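PDB 3AF6: transcription termination factor FttA from Pyrococcus horikoshii, which probably terminates archaeal transcription as a zinc-dependent ribonuclease that cleaves nascent RNA at the RNA polymerase exit channel and degrades the released strand. Local coordinates for residues T9-D17 and G175-E183. Residues are numbered along the deposited sequence; the frame is centred on the assembly and turned at random.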
loop_
_atom_site.group_PDB
_atom_site.type_symbol
_atom_site.label_atom_id
_atom_site.label_comp_id
_atom_site.label_asym_id
_atom_site.label_seq_id
_atom_site.Cartn_x
_atom_site.Cartn_y
_atom_site.Cartn_z
ATOM N N THR A 9 26.612 6.765 17.912
ATOM C CA THR A 9 25.519 5.983 18.567
ATOM C C THR A 9 25.860 5.689 20.016
ATOM O O THR A 9 27.001 5.846 20.436
ATOM C CB THR A 9 25.296 4.625 17.876
ATOM O OG1 THR A 9 24.247 3.914 18.545
ATOM C CG2 THR A 9 26.573 3.791 17.924
ATOM N N GLN A 10 24.858 5.261 20.772
ATOM C CA GLN A 10 25.037 4.908 22.174
ATOM C C GLN A 10 23.940 3.921 22.531
ATOM O O GLN A 10 23.392 3.940 23.633
ATOM C CB GLN A 10 24.953 6.149 23.067
ATOM C CG GLN A 10 23.617 6.868 23.065
ATOM C CD GLN A 10 23.607 8.046 24.021
ATOM O OE1 GLN A 10 24.457 8.930 23.936
ATOM N NE2 GLN A 10 22.648 8.062 24.937
ATOM N N VAL A 11 23.638 3.052 21.572
ATOM C CA VAL A 11 22.606 2.043 21.720
ATOM C C VAL A 11 22.929 0.982 22.766
ATOM O O VAL A 11 22.199 0.839 23.743
ATOM C CB VAL A 11 22.328 1.355 20.370
ATOM C CG1 VAL A 11 23.609 0.745 19.824
ATOM C CG2 VAL A 11 21.248 0.300 20.531
ATOM N N ASP A 12 24.015 0.238 22.568
ATOM C CA ASP A 12 24.389 -0.816 23.513
ATOM C C ASP A 12 24.598 -0.244 24.908
ATOM O O ASP A 12 24.589 -0.967 25.904
ATOM C CB ASP A 12 25.644 -1.559 23.029
ATOM C CG ASP A 12 26.757 -0.623 22.618
ATOM O OD1 ASP A 12 27.748 -1.109 22.030
ATOM O OD2 ASP A 12 26.643 0.594 22.884
ATOM N N GLN A 13 24.775 1.068 24.964
ATOM C CA GLN A 13 24.947 1.774 26.219
ATOM C C GLN A 13 23.549 1.841 26.838
ATOM O O GLN A 13 23.384 1.793 28.056
ATOM C CB GLN A 13 25.486 3.171 25.922
ATOM C CG GLN A 13 25.831 4.021 27.124
ATOM C CD GLN A 13 26.382 5.376 26.703
ATOM O OE1 GLN A 13 27.393 5.459 25.997
ATOM N NE2 GLN A 13 25.713 6.447 27.128
ATOM N N ILE A 14 22.544 1.941 25.969
ATOM C CA ILE A 14 21.139 2.003 26.373
ATOM C C ILE A 14 20.625 0.600 26.688
ATOM O O ILE A 14 19.802 0.422 27.582
ATOM C CB ILE A 14 20.259 2.622 25.252
ATOM C CG1 ILE A 14 20.689 4.069 24.997
ATOM C CG2 ILE A 14 18.786 2.553 25.637
ATOM C CD1 ILE A 14 19.912 4.763 23.908
ATOM N N LEU A 15 21.106 -0.387 25.933
ATOM C CA LEU A 15 20.720 -1.781 26.139
ATOM C C LEU A 15 21.256 -2.216 27.497
ATOM O O LEU A 15 20.652 -3.024 28.200
ATOM C CB LEU A 15 21.324 -2.673 25.046
ATOM C CG LEU A 15 20.651 -2.705 23.673
ATOM C CD1 LEU A 15 21.534 -3.438 22.678
ATOM C CD2 LEU A 15 19.302 -3.387 23.789
ATOM N N ARG A 16 22.405 -1.660 27.853
ATOM C CA ARG A 16 23.062 -1.955 29.115
ATOM C C ARG A 16 22.159 -1.547 30.282
ATOM O O ARG A 16 22.323 -2.021 31.404
ATOM C CB ARG A 16 24.391 -1.202 29.159
ATOM C CG ARG A 16 25.346 -1.604 30.256
ATOM C CD ARG A 16 26.684 -0.938 30.008
ATOM N NE ARG A 16 27.329 -1.467 28.808
ATOM C CZ ARG A 16 28.050 -0.742 27.955
ATOM N NH1 ARG A 16 28.602 -1.321 26.897
ATOM N NH2 ARG A 16 28.204 0.562 28.149
ATOM N N ASP A 17 21.203 -0.663 30.011
ATOM C CA ASP A 17 20.267 -0.216 31.038
ATOM C C ASP A 17 18.954 -0.975 30.876
ATOM O O ASP A 17 18.189 -1.124 31.826
ATOM C CB ASP A 17 20.021 1.291 30.929
ATOM C CG ASP A 17 21.282 2.102 31.150
ATOM O OD1 ASP A 17 21.193 3.350 31.187
ATOM O OD2 ASP A 17 22.365 1.492 31.282
ATOM N N GLY A 175 17.872 -0.969 14.251
ATOM C CA GLY A 175 17.675 -0.838 15.682
ATOM C C GLY A 175 18.694 0.030 16.389
ATOM O O GLY A 175 18.325 0.881 17.199
ATOM N N ARG A 176 19.973 -0.177 16.088
ATOM C CA ARG A 176 21.036 0.599 16.724
ATOM C C ARG A 176 20.878 2.049 16.308
ATOM O O ARG A 176 21.294 2.967 17.019
ATOM C CB ARG A 176 22.417 0.074 16.310
ATOM C CG ARG A 176 22.517 -1.447 16.312
ATOM C CD ARG A 176 23.936 -1.945 16.156
ATOM N NE ARG A 176 24.657 -1.867 17.420
ATOM C CZ ARG A 176 25.727 -1.108 17.621
ATOM N NH1 ARG A 176 26.207 -0.357 16.632
ATOM N NH2 ARG A 176 26.311 -1.090 18.811
ATOM N N ASN A 177 20.271 2.235 15.138
ATOM C CA ASN A 177 20.002 3.558 14.594
ATOM C C ASN A 177 18.852 4.187 15.360
ATOM O O ASN A 177 19.004 5.247 15.958
ATOM C CB ASN A 177 19.606 3.458 13.126
ATOM C CG ASN A 177 20.658 4.013 12.203
ATOM O OD1 ASN A 177 21.134 5.140 12.394
ATOM N ND2 ASN A 177 21.028 3.233 11.183
ATOM N N ILE A 178 17.701 3.519 15.343
ATOM C CA ILE A 178 16.526 4.031 16.026
ATOM C C ILE A 178 16.829 4.417 17.472
ATOM O O ILE A 178 16.218 5.337 18.022
ATOM C CB ILE A 178 15.365 3.001 16.009
ATOM C CG1 ILE A 178 14.986 2.662 14.565
ATOM C CG2 ILE A 178 14.150 3.558 16.764
ATOM C CD1 ILE A 178 13.856 1.645 14.447
ATOM N N TYR A 179 17.788 3.728 18.082
ATOM C CA TYR A 179 18.134 4.004 19.471
ATOM C C TYR A 179 19.532 4.587 19.661
ATOM O O TYR A 179 20.180 4.358 20.688
ATOM C CB TYR A 179 17.955 2.726 20.286
ATOM C CG TYR A 179 16.529 2.247 20.224
ATOM C CD1 TYR A 179 15.544 2.851 21.004
ATOM C CD2 TYR A 179 16.136 1.275 19.302
ATOM C CE1 TYR A 179 14.200 2.513 20.866
ATOM C CE2 TYR A 179 14.787 0.930 19.156
ATOM C CZ TYR A 179 13.828 1.561 19.943
ATOM O OH TYR A 179 12.494 1.267 19.795
ATOM N N ARG A 180 19.983 5.356 18.670
ATOM C CA ARG A 180 21.293 5.984 18.735
ATOM C C ARG A 180 21.344 6.924 19.944
ATOM O O ARG A 180 22.392 7.490 20.268
ATOM C CB ARG A 180 21.593 6.751 17.434
ATOM C CG ARG A 180 20.550 7.791 17.020
ATOM C CD ARG A 180 21.036 8.617 15.837
ATOM N NE ARG A 180 19.995 9.462 15.257
ATOM C CZ ARG A 180 18.980 9.011 14.527
ATOM N NH1 ARG A 180 18.863 7.718 14.288
ATOM N NH2 ARG A 180 18.089 9.851 14.017
ATOM N N LYS A 181 20.200 7.085 20.602
ATOM C CA LYS A 181 20.098 7.921 21.791
ATOM C C LYS A 181 18.697 7.789 22.367
ATOM O O LYS A 181 17.800 7.286 21.701
ATOM C CB LYS A 181 20.412 9.381 21.462
ATOM C CG LYS A 181 19.502 10.003 20.434
ATOM C CD LYS A 181 19.841 11.467 20.255
ATOM C CE LYS A 181 19.640 12.240 21.542
ATOM N NZ LYS A 181 19.913 13.682 21.329
ATOM N N PRO A 182 18.494 8.222 23.620
ATOM C CA PRO A 182 17.183 8.135 24.274
ATOM C C PRO A 182 16.161 9.129 23.741
ATOM O O PRO A 182 16.535 10.073 23.048
ATOM C CB PRO A 182 17.521 8.375 25.741
ATOM C CG PRO A 182 18.670 9.317 25.659
ATOM C CD PRO A 182 19.514 8.700 24.569
ATOM N N GLU A 183 14.884 8.912 24.071
ATOM C CA GLU A 183 13.806 9.796 23.624
ATOM C C GLU A 183 14.302 11.223 23.634
ATOM O O GLU A 183 14.834 11.700 24.630
ATOM C CB GLU A 183 12.562 9.669 24.510
ATOM C CG GLU A 183 11.796 8.362 24.305
ATOM C CD GLU A 183 10.327 8.445 24.745
ATOM O OE1 GLU A 183 10.058 8.866 25.898
ATOM O OE2 GLU A 183 9.443 8.076 23.932
#
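Arg176 crosses Val11 at about a right angle, its chain bent at chi3 (79°); Val11 CG1 sits 3.3 Å above the guanidinium plane, displaced toward the rim near NH2. At the edge of the same group, Asp12 OD1 lies in its plane, 3.5 Å from Arg176 NH2, a long salt bridge whose carboxylate is turned 82° from the guanidinium. The carbonyl O of Arg176 takes a weak hydrogen bond from Thr9 OG1 (3.5 Å), an oxygen that also accepts from Val11 N (3.2 Å) in an ST turn. Where the chain leaves helix 164-178, Tyr179 brings its CB to Val11 CG2 (4.1 Å), and its carbonyl O receives a CA-H...O contact from Val11 CA (3.5 Å, 128° at H). The ring leads off to stack on Phe37, its hydroxyl bonded to the carbonyl of Pro40. Arg180 sends its guanidinium away to Asp250 and Glu211; its CA lies 4.2 Å from Thr9 CA. Pro182 CD meets Ile14 CD1 at 4.0 Å and Gln10 NE2, the glutamine and proline side chains crossing at about a right angle. Far from the two zinc ions, this packing is consistent with the first helix of a type II KH fold (KHa) meeting the segment that leads into the metallo-beta-lactamase part.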